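Local coordinates for glutathione S-transferase enzyme with thioredoxin-like domain (Xenorhabdus nematophila, PDB 4L8E), which belongs to the glutathione S-transferase family, binds two glutathione molecules per subunit, and probably catalyses a glutathione-dependent reaction, at residues 166-171 against 195-200; 188-193 against 214-219. All coordinates share one frame; numbering follows the deposited sequence.

Interaction 1. Residues 166-171 against 195-200; sequences RLYKVL and PWAKCY. With GSH (glutathione), chain B; GSH (glutathione), chain D.
The backbones come nearest at Y168 and A197, whose CA atoms are 8.4 Å apart, where helix 154-175 meets the C-terminal part of helix 188-197 in the all-helical C-terminal domain of the glutathione S-transferase fold. A type I turn runs from A197 to Y200, and Y168 points its ring end-on at it. The Y168 OH lies 3.3 Å from A197 CA and 3.6 Å from Y200 CB, and the two tyrosine side chains cross at about a right angle. Y200 meets Y168 through CB, while its CG lies between the backbone N and the carbonyl carbon (chi1 70°) and the ring leads off to L207 and L217. Q203 ties the two sides together, with OE1 hydrogen-bonded to Y168 OH and NE2 to W196 O, so the buried hydroxyl and carbonyl share one amide.

The end of the W196 side chain leads off into the glutathione pocket. W196 CG lies anti to the carbonyl carbon (chi1 -82°), which directs the indole toward N38, whose OD1 bonds W196 NE1. W196 CZ2 is 3.4 Å from O31 of the chain B glutathione. W196 CH2 is 3.6 Å from CB2 of that molecule.

Interaction 2. Residues 188-193 against 214-219; sequences IADIAV and KKWLEK
W216 reaches across from segment 214-219 and meets D190 and V193, one turn apart on helix 188-197, along one edge of its indole, NE1 to D190 and CH2 to V193. W216 NE1 donates a hydrogen bond of 2.9 Å to D190 OD1, with an angle of 158° at the hydrogen. The acceptor lies close to the ring plane, but the donor comes to OD1 on the anti side and 27° out of the carboxylate plane. At the far end of the ring, V193 CG1 packs on W216 CH2 at 3.6 Å. The tryptophan CG is anti to its own backbone N (chi1 169°), which carries the indole outward from its helix and toward helix 188-197.

D190 is itself fixed from several directions. OD1 also accepts the backbone N of L181, and OD2 that of S187, so three N-H groups grip this buried carboxylate and would probably favour its ionised form. The S187 hydroxyl in turn bonds A189 N. The sequence S187-I188-A189-D190 fits the N-capping box that opens this helix in glutathione transferases, and I191 on Y186 is placed as its hydrophobic staple. The aspartate therefore serves the helix start and the tryptophan together.

Further out, Y180 packs on D190 and makes a cation-pi contact with K219, whose NZ bonds P179 O; the loop before helix 188-197 is thereby joined to helix 211-221. On its other sides helix 188-197 is flanked by helix 118-145, where Q131 and F135 meet V193, and by helix 99-110, where L103 meets I191 and A192.

Interactions 1 and 2 lie about 9 Å apart, centre to centre, and share helix 188-197, the first using its C-terminal end and the following turn, the second its N-terminal start. Their segments alternate along the chain, in the order 166-171, 188-193, 195-200, 214-219, so helix 188-197 is joined to the helix before it and the helix after it. The two contacts also touch: A197 CB packs 3.9 Å from W216 CZ3, and L171 CD2 lies 4.0 Å from V193 CG1. Together they form a continuous buried part of the C-terminal domain, bordered at interaction 1 by the glutathione pocket, while the V193 side chain lies about 11 Å from a bound glutathione.

Interaction 1. Residues 166-171 against 195-200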
loop_
_atom_site.group_PDB
_atom_site.type_symbol
_atom_site.label_atom_id
_atom_site.label_comp_id
_atom_site.label_asym_id
_atom_site.label_seq_id
_atom_site.Cartn_x
_atom_site.Cartn_y
_atom_site.Cartn_z
ATOM N N ARG A 166 -16.932 5.036 3.546
ATOM C CA ARG A 166 -16.213 6.069 2.791
ATOM C C ARG A 166 -15.456 5.479 1.608
ATOM O O ARG A 166 -15.443 6.031 0.504
ATOM C CB ARG A 166 -15.217 6.800 3.680
ATOM C CG ARG A 166 -14.625 8.054 3.046
ATOM C CD ARG A 166 -13.455 8.600 3.849
ATOM N NE ARG A 166 -12.323 7.703 3.792
ATOM C CZ ARG A 166 -11.482 7.599 2.765
ATOM N NH1 ARG A 166 -11.576 8.429 1.726
ATOM N NH2 ARG A 166 -10.505 6.681 2.802
ATOM N N LEU A 167 -14.790 4.376 1.872
ATOM C CA LEU A 167 -14.032 3.662 0.848
ATOM C C LEU A 167 -14.898 3.145 -0.291
ATOM O O LEU A 167 -14.528 3.282 -1.481
ATOM C CB LEU A 167 -13.264 2.515 1.509
ATOM C CG LEU A 167 -12.083 3.000 2.345
ATOM C CD1 LEU A 167 -11.652 1.909 3.307
ATOM C CD2 LEU A 167 -10.915 3.423 1.488
ATOM N N TYR A 168 -16.051 2.561 0.043
ATOM C CA TYR A 168 -16.969 2.100 -0.994
ATOM C C TYR A 168 -17.511 3.278 -1.806
ATOM O O TYR A 168 -17.740 3.174 -3.002
ATOM C CB TYR A 168 -18.103 1.237 -0.417
ATOM C CG TYR A 168 -17.719 -0.241 -0.320
ATOM C CD1 TYR A 168 -17.041 -0.735 0.790
ATOM C CD2 TYR A 168 -18.017 -1.131 -1.345
ATOM C CE1 TYR A 168 -16.675 -2.059 0.881
ATOM C CE2 TYR A 168 -17.661 -2.461 -1.256
ATOM C CZ TYR A 168 -16.991 -2.920 -0.148
ATOM O OH TYR A 168 -16.650 -4.242 -0.097
ATOM N N LYS A 169 -17.691 4.411 -1.147
ATOM C CA LYS A 169 -18.167 5.615 -1.832
ATOM C C LYS A 169 -17.109 6.128 -2.819
ATOM O O LYS A 169 -17.432 6.475 -3.956
ATOM C CB LYS A 169 -18.527 6.698 -0.824
ATOM C CG LYS A 169 -18.970 7.988 -1.465
ATOM C CD LYS A 169 -19.224 9.066 -0.403
ATOM C CE LYS A 169 -19.965 10.255 -0.985
ATOM N NZ LYS A 169 -19.978 11.405 -0.039
ATOM N N VAL A 170 -15.848 6.126 -2.404
ATOM C CA VAL A 170 -14.748 6.501 -3.295
ATOM C C VAL A 170 -14.729 5.550 -4.499
ATOM O O VAL A 170 -14.602 5.976 -5.652
ATOM C CB VAL A 170 -13.406 6.483 -2.533
ATOM C CG1 VAL A 170 -12.214 6.542 -3.498
ATOM C CG2 VAL A 170 -13.329 7.666 -1.540
ATOM N N LEU A 171 -14.803 4.260 -4.213
ATOM C CA LEU A 171 -14.783 3.259 -5.270
ATOM C C LEU A 171 -15.947 3.464 -6.239
ATOM O O LEU A 171 -15.776 3.477 -7.479
ATOM C CB LEU A 171 -14.811 1.864 -4.640
ATOM C CG LEU A 171 -14.779 0.663 -5.588
ATOM C CD1 LEU A 171 -13.485 0.675 -6.358
ATOM C CD2 LEU A 171 -14.971 -0.625 -4.827
ATOM N N PRO A 195 -11.169 -9.055 -4.640
ATOM C CA PRO A 195 -11.342 -10.041 -3.568
ATOM C C PRO A 195 -11.796 -9.427 -2.254
ATOM O O PRO A 195 -12.417 -10.149 -1.452
ATOM C CB PRO A 195 -9.937 -10.648 -3.438
ATOM C CG PRO A 195 -9.316 -10.424 -4.789
ATOM C CD PRO A 195 -9.820 -9.089 -5.215
ATOM N N TRP A 196 -11.527 -8.144 -2.065
ATOM C CA TRP A 196 -11.986 -7.414 -0.892
ATOM C C TRP A 196 -13.424 -6.937 -1.049
ATOM O O TRP A 196 -14.240 -7.101 -0.153
ATOM C CB TRP A 196 -11.046 -6.238 -0.602
ATOM C CG TRP A 196 -9.821 -6.685 0.157
ATOM C CD1 TRP A 196 -8.570 -6.963 -0.353
ATOM C CD2 TRP A 196 -9.754 -6.977 1.553
ATOM N NE1 TRP A 196 -7.737 -7.385 0.660
ATOM C CE2 TRP A 196 -8.438 -7.398 1.835
ATOM C CE3 TRP A 196 -10.684 -6.924 2.599
ATOM C CZ2 TRP A 196 -8.038 -7.765 3.111
ATOM C CZ3 TRP A 196 -10.288 -7.293 3.841
ATOM C CH2 TRP A 196 -8.964 -7.682 4.105
ATOM N N ALA A 197 -13.741 -6.375 -2.211
ATOM C CA ALA A 197 -15.113 -5.919 -2.469
ATOM C C ALA A 197 -16.124 -7.072 -2.490
ATOM O O ALA A 197 -17.283 -6.872 -2.130
ATOM C CB ALA A 197 -15.168 -5.143 -3.762
ATOM N N LYS A 198 -15.683 -8.270 -2.906
ATOM C CA LYS A 198 -16.502 -9.477 -2.943
ATOM C C LYS A 198 -17.001 -9.839 -1.556
ATOM O O LYS A 198 -18.019 -10.538 -1.395
ATOM C CB LYS A 198 -15.684 -10.653 -3.553
ATOM C CG LYS A 198 -16.093 -12.056 -3.129
ATOM C CD LYS A 198 -15.651 -13.108 -4.142
ATOM C CE LYS A 198 -16.173 -14.505 -3.786
ATOM N NZ LYS A 198 -15.848 -14.878 -2.369
ATOM N N CYS A 199 -16.296 -9.344 -0.548
ATOM C CA CYS A 199 -16.597 -9.636 0.835
ATOM C C CYS A 199 -17.475 -8.577 1.503
ATOM O O CYS A 199 -17.590 -8.561 2.727
ATOM C CB CYS A 199 -15.309 -9.813 1.633
ATOM S SG CYS A 199 -14.346 -11.287 1.157
ATOM N N TYR A 200 -18.125 -7.729 0.713
ATOM C CA TYR A 200 -19.000 -6.681 1.266
ATOM C C TYR A 200 -19.995 -7.153 2.330
ATOM O O TYR A 200 -20.234 -6.441 3.313
ATOM C CB TYR A 200 -19.759 -5.972 0.146
ATOM C CG TYR A 200 -20.814 -6.831 -0.504
ATOM C CD1 TYR A 200 -20.492 -7.660 -1.570
ATOM C CD2 TYR A 200 -22.134 -6.787 -0.081
ATOM C CE1 TYR A 200 -21.464 -8.469 -2.169
ATOM C CE2 TYR A 200 -23.104 -7.567 -0.684
ATOM C CZ TYR A 200 -22.758 -8.397 -1.730
ATOM O OH TYR A 200 -23.696 -9.199 -2.353
HETATM N N1 GSH B . -3.045 -10.795 12.390
HETATM C CA1 GSH B . -4.129 -10.453 11.547
HETATM C C1 GSH B . -5.100 -9.603 12.317
HETATM O O11 GSH B . -5.164 -9.695 13.583
HETATM O O12 GSH B . -5.870 -8.805 11.694
HETATM C CB1 GSH B . -4.803 -11.695 11.107
HETATM C CG1 GSH B . -5.996 -11.443 10.207
HETATM C CD1 GSH B . -5.569 -11.092 8.795
HETATM O OE1 GSH B . -4.492 -11.440 8.363
HETATM N N2 GSH B . -6.486 -10.313 7.986
HETATM C CA2 GSH B . -6.156 -9.951 6.647
HETATM C C2 GSH B . -6.100 -8.432 6.583
HETATM O O2 GSH B . -6.825 -7.694 7.267
HETATM C CB2 GSH B . -7.173 -10.432 5.679
HETATM S SG2 GSH B . -7.161 -12.229 5.577
HETATM N N3 GSH B . -5.151 -7.822 5.717
HETATM C CA3 GSH B . -5.099 -6.381 5.667
HETATM C C3 GSH B . -4.623 -5.956 4.337
HETATM O O31 GSH B . -4.843 -6.685 3.335
HETATM O O32 GSH B . -3.998 -4.861 4.241
HETATM C CG1 GSH D . -12.209 -16.794 1.362
HETATM C CD1 GSH D . -12.332 -15.293 1.599
HETATM O OE1 GSH D . -12.057 -14.500 0.699
HETATM N N2 GSH D . -12.798 -14.862 2.931
HETATM C CA2 GSH D . -12.957 -13.493 3.321
HETATM C C2 GSH D . -11.992 -13.210 4.457
HETATM O O2 GSH D . -12.072 -12.135 5.067
HETATM C CB2 GSH D . -14.365 -13.193 3.747
HETATM S SG2 GSH D . -15.392 -12.978 2.307
HETATM N N3 GSH D . -10.960 -14.181 4.839
HETATM C CA3 GSH D . -10.023 -13.864 5.914
HETATM C C3 GSH D . -10.619 -13.841 7.287
HETATM O O31 GSH D . -9.974 -13.291 8.219
HETATM O O32 GSH D . -11.738 -14.365 7.526
#

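Interaction 2. Residues 188-193 against 214-219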
loop_
_atom_site.group_PDB
_atom_site.type_symbol
_atom_site.label_atom_id
_atom_site.label_comp_id
_atom_site.label_asym_id
_atom_site.label_seq_id
_atom_site.Cartn_x
_atom_site.Cartn_y
_atom_site.Cartn_z
ATOM N N ILE A 188 -4.530 -4.734 -12.982
ATOM C CA ILE A 188 -4.148 -5.179 -11.652
ATOM C C ILE A 188 -4.809 -4.348 -10.547
ATOM O O ILE A 188 -4.936 -4.823 -9.428
ATOM C CB ILE A 188 -2.604 -5.272 -11.453
ATOM C CG1 ILE A 188 -1.920 -3.941 -11.695
ATOM C CG2 ILE A 188 -2.006 -6.386 -12.317
ATOM C CD1 ILE A 188 -0.425 -4.006 -11.423
ATOM N N ALA A 189 -5.266 -3.138 -10.861
ATOM C CA ALA A 189 -6.021 -2.341 -9.877
ATOM C C ALA A 189 -7.339 -3.061 -9.531
ATOM O O ALA A 189 -7.691 -3.204 -8.372
ATOM C CB ALA A 189 -6.285 -0.959 -10.401
ATOM N N ASP A 190 -8.042 -3.523 -10.550
ATOM C CA ASP A 190 -9.298 -4.232 -10.344
ATOM C C ASP A 190 -9.070 -5.577 -9.640
ATOM O O ASP A 190 -9.847 -5.992 -8.756
ATOM C CB ASP A 190 -9.987 -4.489 -11.673
ATOM C CG ASP A 190 -10.229 -3.239 -12.460
ATOM O OD1 ASP A 190 -11.241 -2.524 -12.182
ATOM O OD2 ASP A 190 -9.415 -2.985 -13.383
ATOM N N ILE A 191 -8.025 -6.283 -10.062
ATOM C CA ILE A 191 -7.684 -7.578 -9.468
ATOM C C ILE A 191 -7.389 -7.412 -7.975
ATOM O O ILE A 191 -7.775 -8.264 -7.162
ATOM C CB ILE A 191 -6.490 -8.221 -10.211
ATOM C CG1 ILE A 191 -6.893 -8.604 -11.642
ATOM C CG2 ILE A 191 -5.897 -9.345 -9.384
ATOM C CD1 ILE A 191 -5.708 -8.939 -12.535
ATOM N N ALA A 192 -6.730 -6.320 -7.602
ATOM C CA ALA A 192 -6.420 -6.065 -6.204
ATOM C C ALA A 192 -7.685 -5.785 -5.372
ATOM O O ALA A 192 -7.794 -6.235 -4.216
ATOM C CB ALA A 192 -5.437 -4.912 -6.075
ATOM N N VAL A 193 -8.623 -5.054 -5.945
ATOM C CA VAL A 193 -9.827 -4.627 -5.232
ATOM C C VAL A 193 -10.876 -5.737 -5.140
ATOM O O VAL A 193 -11.537 -5.918 -4.109
ATOM C CB VAL A 193 -10.434 -3.378 -5.876
ATOM C CG1 VAL A 193 -11.765 -2.979 -5.230
ATOM C CG2 VAL A 193 -9.449 -2.192 -5.725
ATOM N N LYS A 214 -21.659 -2.564 -7.424
ATOM C CA LYS A 214 -22.453 -3.772 -7.639
ATOM C C LYS A 214 -22.330 -4.263 -9.089
ATOM O O LYS A 214 -22.106 -5.452 -9.339
ATOM C CB LYS A 214 -23.925 -3.536 -7.277
ATOM C CG LYS A 214 -24.771 -4.784 -7.401
ATOM C CD LYS A 214 -26.212 -4.569 -7.010
ATOM C CE LYS A 214 -27.030 -5.856 -7.182
ATOM N NZ LYS A 214 -28.361 -5.703 -6.567
ATOM N N LYS A 215 -22.494 -3.366 -10.055
ATOM C CA LYS A 215 -22.374 -3.790 -11.457
ATOM C C LYS A 215 -20.970 -4.271 -11.803
ATOM O O LYS A 215 -20.805 -5.240 -12.548
ATOM C CB LYS A 215 -22.828 -2.693 -12.430
ATOM C CG LYS A 215 -24.307 -2.359 -12.349
ATOM C CD LYS A 215 -24.736 -1.525 -13.541
ATOM C CE LYS A 215 -26.210 -1.121 -13.472
ATOM N NZ LYS A 215 -26.532 -0.254 -12.287
ATOM N N TRP A 216 -19.947 -3.607 -11.255
ATOM C CA TRP A 216 -18.557 -3.982 -11.506
ATOM C C TRP A 216 -18.252 -5.352 -10.879
ATOM O O TRP A 216 -17.591 -6.181 -11.503
ATOM C CB TRP A 216 -17.668 -2.843 -11.001
ATOM C CG TRP A 216 -16.207 -3.067 -10.911
ATOM C CD1 TRP A 216 -15.266 -2.771 -11.854
ATOM C CD2 TRP A 216 -15.496 -3.561 -9.774
ATOM N NE1 TRP A 216 -14.016 -3.067 -11.381
ATOM C CE2 TRP A 216 -14.130 -3.555 -10.104
ATOM C CE3 TRP A 216 -15.886 -4.011 -8.507
ATOM C CZ2 TRP A 216 -13.150 -4.010 -9.222
ATOM C CZ3 TRP A 216 -14.903 -4.454 -7.630
ATOM C CH2 TRP A 216 -13.559 -4.442 -7.991
ATOM N N LEU A 217 -18.777 -5.617 -9.685
ATOM C CA LEU A 217 -18.601 -6.933 -9.060
ATOM C C LEU A 217 -19.210 -8.020 -9.945
ATOM O O LEU A 217 -18.577 -9.038 -10.218
ATOM C CB LEU A 217 -19.266 -6.975 -7.691
ATOM C CG LEU A 217 -18.467 -6.418 -6.510
ATOM C CD1 LEU A 217 -19.385 -6.328 -5.270
ATOM C CD2 LEU A 217 -17.221 -7.238 -6.196
ATOM N N GLU A 218 -20.433 -7.781 -10.391
ATOM C CA GLU A 218 -21.161 -8.700 -11.253
ATOM C C GLU A 218 -20.383 -8.978 -12.546
ATOM O O GLU A 218 -20.349 -10.105 -13.032
ATOM C CB GLU A 218 -22.564 -8.149 -11.534
ATOM C CG GLU A 218 -23.522 -8.329 -10.345
ATOM C CD GLU A 218 -24.802 -7.474 -10.376
ATOM O OE1 GLU A 218 -24.995 -6.607 -11.266
ATOM O OE2 GLU A 218 -25.626 -7.679 -9.465
ATOM N N LYS A 219 -19.779 -7.938 -13.102
ATOM C CA LYS A 219 -19.012 -8.043 -14.337
ATOM C C LYS A 219 -17.762 -8.922 -14.138
ATOM O O LYS A 219 -17.445 -9.788 -14.961
ATOM C CB LYS A 219 -18.583 -6.621 -14.737
ATOM C CG LYS A 219 -17.807 -6.463 -16.006
ATOM C CD LYS A 219 -17.860 -4.995 -16.483
ATOM C CE LYS A 219 -17.107 -4.029 -15.571
ATOM N NZ LYS A 219 -17.285 -2.624 -16.049
#